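Long-range contact in acyl-coenzyme A oxidase 1 (Yarrowia lipolytica, PDB 5Y9D), which uses FAD and molecular oxygen to oxidise acyl-CoAs to (2E)-enoyl-CoAs, releasing hydrogen peroxide, in peroxisomal fatty acid beta-oxidation: residues A[41-53]-A[580-592]. Numbering follows the deposited sequence.
Sequences QFTVRDVTNFLNG and RIATAKDDIKPHL
One face of the Phe50 ring receives Leu592 CD1, a CH-pi contact 3.5 Å from the ring centroid and almost on the ring normal, while the backbone of Arg580 and Ile581 lies at its edge. Ala584 CB reaches the same ring obliquely, 4.0 Å from Phe50 CD1. On the His591 imidazole, Phe42 CD2 rests over one face toward the rim, 3.6 Å from His591 ND1; the two ring planes are inclined at 50°. At the edge of the Arg580 guanidinium, in its plane, lies Leu51 O. The Phe50 ring, swung away from its own backbone N (chi1 168°), drops from helix 44-52 into the connection between helices 558-581 and 589-606 of the C-terminal helical domain of acyl-CoA oxidases. Without the ring, with an alanine here, Leu592 CD1 would probably lose the face it rests on and Ala584 CB its aromatic neighbour. Ile588 lies against Phe50 CB through CD1, and its CG2 is 3.9 Å from Val47 CG2. Bent at chi2 and chi3, the Arg580 chain brings NH2 to Phe50 O near the helix C-terminus (3.2 Å, 150° at the hydrogen), in the carbonyl plane but tilted from the guanidinium plane, while NH1 forms a salt bridge with Asp376 of helix 355-391.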
loop_
_atom_site.group_PDB
_atom_site.type_symbol
_atom_site.label_atom_id
_atom_site.label_comp_id
_atom_site.label_asym_id
_atom_site.label_seq_id
_atom_site.Cartn_x
_atom_site.Cartn_y
_atom_site.Cartn_z
ATOM N N GLN A 41 -21.859 -23.890 10.876
ATOM C CA GLN A 41 -23.209 -24.455 10.755
ATOM C C GLN A 41 -23.365 -25.352 9.542
ATOM O O GLN A 41 -24.360 -26.052 9.431
ATOM C CB GLN A 41 -24.230 -23.320 10.617
ATOM C CG GLN A 41 -25.351 -23.338 11.656
ATOM C CD GLN A 41 -24.968 -22.571 12.907
ATOM O OE1 GLN A 41 -23.851 -22.719 13.408
ATOM N NE2 GLN A 41 -25.879 -21.729 13.405
ATOM N N PHE A 42 -22.389 -25.294 8.632
ATOM C CA PHE A 42 -22.440 -25.950 7.317
ATOM C C PHE A 42 -21.205 -26.853 7.074
ATOM O O PHE A 42 -20.224 -26.798 7.800
ATOM C CB PHE A 42 -22.565 -24.872 6.208
ATOM C CG PHE A 42 -21.482 -23.810 6.251
ATOM C CD1 PHE A 42 -20.234 -24.040 5.691
ATOM C CD2 PHE A 42 -21.705 -22.600 6.864
ATOM C CE1 PHE A 42 -19.237 -23.081 5.762
ATOM C CE2 PHE A 42 -20.719 -21.635 6.916
ATOM C CZ PHE A 42 -19.475 -21.880 6.382
ATOM N N THR A 43 -21.265 -27.699 6.067
ATOM C CA THR A 43 -20.112 -28.474 5.637
ATOM C C THR A 43 -19.177 -27.609 4.782
ATOM O O THR A 43 -19.555 -27.159 3.686
ATOM C CB THR A 43 -20.561 -29.674 4.807
ATOM O OG1 THR A 43 -21.417 -30.501 5.612
ATOM C CG2 THR A 43 -19.345 -30.487 4.291
ATOM N N VAL A 44 -17.960 -27.384 5.279
ATOM C CA VAL A 44 -17.020 -26.457 4.637
ATOM C C VAL A 44 -16.872 -26.732 3.146
ATOM O O VAL A 44 -16.871 -25.827 2.349
ATOM C CB VAL A 44 -15.617 -26.505 5.287
ATOM C CG1 VAL A 44 -14.598 -25.774 4.432
ATOM C CG2 VAL A 44 -15.653 -25.899 6.672
ATOM N N ARG A 45 -16.765 -27.991 2.774
ATOM C CA ARG A 45 -16.523 -28.344 1.385
ATOM C C ARG A 45 -17.679 -27.982 0.475
ATOM O O ARG A 45 -17.479 -27.882 -0.731
ATOM C CB ARG A 45 -16.211 -29.819 1.269
ATOM C CG ARG A 45 -15.519 -30.191 -0.006
ATOM C CD ARG A 45 -15.387 -31.690 -0.096
ATOM N NE ARG A 45 -14.677 -32.121 -1.306
ATOM C CZ ARG A 45 -13.351 -32.053 -1.488
ATOM N NH1 ARG A 45 -12.544 -31.497 -0.582
ATOM N NH2 ARG A 45 -12.832 -32.514 -2.604
ATOM N N ASP A 46 -18.891 -27.786 1.008
ATOM C CA ASP A 46 -19.979 -27.343 0.148
ATOM C C ASP A 46 -19.702 -25.883 -0.310
ATOM O O ASP A 46 -19.892 -25.556 -1.478
ATOM C CB ASP A 46 -21.352 -27.470 0.823
ATOM C CG ASP A 46 -21.831 -28.926 0.996
ATOM O OD1 ASP A 46 -21.454 -29.840 0.230
ATOM O OD2 ASP A 46 -22.642 -29.150 1.908
ATOM N N VAL A 47 -19.252 -25.014 0.595
ATOM C CA VAL A 47 -18.867 -23.649 0.209
ATOM C C VAL A 47 -17.650 -23.660 -0.731
ATOM O O VAL A 47 -17.621 -22.910 -1.692
ATOM C CB VAL A 47 -18.549 -22.729 1.408
ATOM C CG1 VAL A 47 -18.358 -21.298 0.930
ATOM C CG2 VAL A 47 -19.672 -22.766 2.425
ATOM N N THR A 48 -16.666 -24.514 -0.447
ATOM C CA THR A 48 -15.475 -24.661 -1.294
ATOM C C THR A 48 -15.896 -25.052 -2.730
ATOM O O THR A 48 -15.421 -24.480 -3.695
ATOM C CB THR A 48 -14.468 -25.685 -0.682
ATOM O OG1 THR A 48 -14.145 -25.312 0.672
ATOM C CG2 THR A 48 -13.182 -25.710 -1.460
ATOM N N ASN A 49 -16.841 -25.977 -2.837
ATOM C CA ASN A 49 -17.432 -26.408 -4.117
ATOM C C ASN A 49 -18.213 -25.310 -4.810
ATOM O O ASN A 49 -18.136 -25.150 -6.014
ATOM C CB ASN A 49 -18.314 -27.632 -3.888
ATOM C CG ASN A 49 -17.492 -28.860 -3.566
ATOM O OD1 ASN A 49 -16.267 -28.897 -3.812
ATOM N ND2 ASN A 49 -18.143 -29.882 -3.019
ATOM N N PHE A 50 -18.926 -24.521 -4.036
ATOM C CA PHE A 50 -19.580 -23.361 -4.583
ATOM C C PHE A 50 -18.582 -22.366 -5.171
ATOM O O PHE A 50 -18.828 -21.789 -6.220
ATOM C CB PHE A 50 -20.380 -22.686 -3.491
ATOM C CG PHE A 50 -20.862 -21.341 -3.854
ATOM C CD1 PHE A 50 -22.056 -21.191 -4.519
ATOM C CD2 PHE A 50 -20.121 -20.220 -3.526
ATOM C CE1 PHE A 50 -22.518 -19.928 -4.851
ATOM C CE2 PHE A 50 -20.561 -18.957 -3.880
ATOM C CZ PHE A 50 -21.768 -18.812 -4.536
ATOM N N LEU A 51 -17.465 -22.140 -4.480
ATOM C CA LEU A 51 -16.438 -21.231 -4.981
ATOM C C LEU A 51 -15.710 -21.763 -6.199
ATOM O O LEU A 51 -15.331 -20.994 -7.051
ATOM C CB LEU A 51 -15.423 -20.903 -3.902
ATOM C CG LEU A 51 -15.902 -19.971 -2.810
ATOM C CD1 LEU A 51 -14.886 -19.957 -1.689
ATOM C CD2 LEU A 51 -16.108 -18.570 -3.375
ATOM N N ASN A 52 -15.539 -23.065 -6.313
ATOM C CA ASN A 52 -14.797 -23.609 -7.452
ATOM C C ASN A 52 -15.646 -24.010 -8.649
ATOM O O ASN A 52 -15.094 -24.372 -9.679
ATOM C CB ASN A 52 -13.983 -24.825 -7.006
ATOM C CG ASN A 52 -12.874 -24.452 -6.073
ATOM O OD1 ASN A 52 -12.313 -23.383 -6.208
ATOM N ND2 ASN A 52 -12.559 -25.322 -5.103
ATOM N N GLY A 53 -16.974 -23.968 -8.522
ATOM C CA GLY A 53 -17.866 -24.403 -9.605
ATOM C C GLY A 53 -18.048 -25.911 -9.667
ATOM O O GLY A 53 -18.070 -26.466 -10.745
ATOM N N ARG A 580 -24.941 -16.252 -8.830
ATOM C CA ARG A 580 -24.400 -17.551 -8.375
ATOM C C ARG A 580 -25.069 -18.082 -7.080
ATOM O O ARG A 580 -25.201 -19.285 -6.898
ATOM C CB ARG A 580 -22.873 -17.476 -8.148
ATOM C CG ARG A 580 -22.017 -17.323 -9.390
ATOM C CD ARG A 580 -21.636 -18.629 -10.044
ATOM N NE ARG A 580 -20.581 -19.365 -9.322
ATOM C CZ ARG A 580 -19.267 -19.132 -9.390
ATOM N NH1 ARG A 580 -18.788 -18.134 -10.123
ATOM N NH2 ARG A 580 -18.417 -19.913 -8.726
ATOM N N ILE A 581 -25.450 -17.185 -6.175
ATOM C CA ILE A 581 -26.132 -17.557 -4.914
ATOM C C ILE A 581 -27.508 -18.182 -5.211
ATOM O O ILE A 581 -28.029 -19.011 -4.441
ATOM C CB ILE A 581 -26.283 -16.326 -3.974
ATOM C CG1 ILE A 581 -24.912 -15.686 -3.741
ATOM C CG2 ILE A 581 -26.961 -16.685 -2.649
ATOM C CD1 ILE A 581 -24.700 -15.023 -2.399
ATOM N N ALA A 582 -28.073 -17.782 -6.349
ATOM C CA ALA A 582 -29.303 -18.343 -6.852
ATOM C C ALA A 582 -29.168 -19.820 -7.167
ATOM O O ALA A 582 -30.183 -20.552 -7.123
ATOM C CB ALA A 582 -29.754 -17.585 -8.108
ATOM N N THR A 583 -27.941 -20.257 -7.485
ATOM C CA THR A 583 -27.692 -21.614 -7.991
ATOM C C THR A 583 -27.091 -22.545 -6.954
ATOM O O THR A 583 -26.754 -23.691 -7.260
ATOM C CB THR A 583 -26.745 -21.593 -9.198
ATOM O OG1 THR A 583 -25.445 -21.168 -8.791
ATOM C CG2 THR A 583 -27.241 -20.646 -10.256
ATOM N N ALA A 584 -26.962 -22.055 -5.724
ATOM C CA ALA A 584 -26.222 -22.756 -4.672
ATOM C C ALA A 584 -27.007 -23.921 -4.096
ATOM O O ALA A 584 -28.237 -23.978 -4.238
ATOM C CB ALA A 584 -25.876 -21.775 -3.550
ATOM N N LYS A 585 -26.300 -24.829 -3.418
ATOM C CA LYS A 585 -26.958 -25.740 -2.480
ATOM C C LYS A 585 -27.668 -24.898 -1.444
ATOM O O LYS A 585 -27.171 -23.851 -1.025
ATOM C CB LYS A 585 -25.972 -26.689 -1.772
ATOM C CG LYS A 585 -25.744 -27.995 -2.508
ATOM C CD LYS A 585 -25.441 -29.166 -1.571
ATOM C CE LYS A 585 -24.856 -30.356 -2.346
ATOM N NZ LYS A 585 -25.475 -30.593 -3.698
ATOM N N ASP A 586 -28.819 -25.379 -1.009
ATOM C CA ASP A 586 -29.695 -24.612 -0.126
ATOM C C ASP A 586 -29.118 -24.396 1.275
ATOM O O ASP A 586 -29.219 -23.300 1.853
ATOM C CB ASP A 586 -31.057 -25.305 -0.062
ATOM C CG ASP A 586 -31.765 -25.334 -1.442
ATOM O OD1 ASP A 586 -31.841 -24.246 -2.122
ATOM O OD2 ASP A 586 -32.230 -26.448 -1.824
ATOM N N ASP A 587 -28.455 -25.415 1.799
ATOM C CA ASP A 587 -27.947 -25.349 3.151
ATOM C C ASP A 587 -26.959 -24.173 3.348
ATOM O O ASP A 587 -26.875 -23.607 4.434
ATOM C CB ASP A 587 -27.346 -26.705 3.529
ATOM C CG ASP A 587 -28.148 -27.881 2.936
ATOM O OD1 ASP A 587 -28.176 -28.012 1.682
ATOM O OD2 ASP A 587 -28.778 -28.648 3.711
ATOM N N ILE A 588 -26.245 -23.791 2.286
ATOM C CA ILE A 588 -25.245 -22.716 2.362
ATOM C C ILE A 588 -25.810 -21.400 1.900
ATOM O O ILE A 588 -25.295 -20.326 2.258
ATOM C CB ILE A 588 -23.943 -23.047 1.590
ATOM C CG1 ILE A 588 -24.213 -23.263 0.103
ATOM C CG2 ILE A 588 -23.291 -24.290 2.174
ATOM C CD1 ILE A 588 -23.122 -24.001 -0.650
ATOM N N LYS A 589 -26.904 -21.453 1.158
ATOM C CA LYS A 589 -27.447 -20.225 0.544
ATOM C C LYS A 589 -27.615 -19.042 1.519
ATOM O O LYS A 589 -27.246 -17.909 1.173
ATOM C CB LYS A 589 -28.754 -20.495 -0.195
ATOM C CG LYS A 589 -28.916 -19.659 -1.443
ATOM C CD LYS A 589 -30.373 -19.439 -1.822
ATOM C CE LYS A 589 -30.906 -20.511 -2.761
ATOM N NZ LYS A 589 -31.991 -19.936 -3.614
ATOM N N PRO A 590 -28.122 -19.290 2.740
ATOM C CA PRO A 590 -28.376 -18.142 3.633
ATOM C C PRO A 590 -27.131 -17.451 4.162
ATOM O O PRO A 590 -27.151 -16.244 4.361
ATOM C CB PRO A 590 -29.189 -18.744 4.785
ATOM C CG PRO A 590 -29.738 -20.005 4.220
ATOM C CD PRO A 590 -28.673 -20.528 3.299
ATOM N N HIS A 591 -26.056 -18.204 4.371
ATOM C CA HIS A 591 -24.775 -17.614 4.785
ATOM C C HIS A 591 -24.141 -16.859 3.634
ATOM O O HIS A 591 -23.604 -15.761 3.820
ATOM C CB HIS A 591 -23.814 -18.674 5.299
ATOM C CG HIS A 591 -24.401 -19.557 6.354
ATOM N ND1 HIS A 591 -24.770 -20.866 6.105
ATOM C CD2 HIS A 591 -24.706 -19.314 7.650
ATOM C CE1 HIS A 591 -25.283 -21.389 7.205
ATOM N NE2 HIS A 591 -25.250 -20.470 8.159
ATOM N N LEU A 592 -24.201 -17.450 2.440
ATOM C CA LEU A 592 -23.751 -16.764 1.243
ATOM C C LEU A 592 -24.584 -15.513 0.977
ATOM O O LEU A 592 -24.043 -14.485 0.506
ATOM C CB LEU A 592 -23.796 -17.680 0.034
ATOM C CG LEU A 592 -22.858 -18.889 -0.026
ATOM C CD1 LEU A 592 -23.228 -19.651 -1.277
ATOM C CD2 LEU A 592 -21.391 -18.518 -0.090
#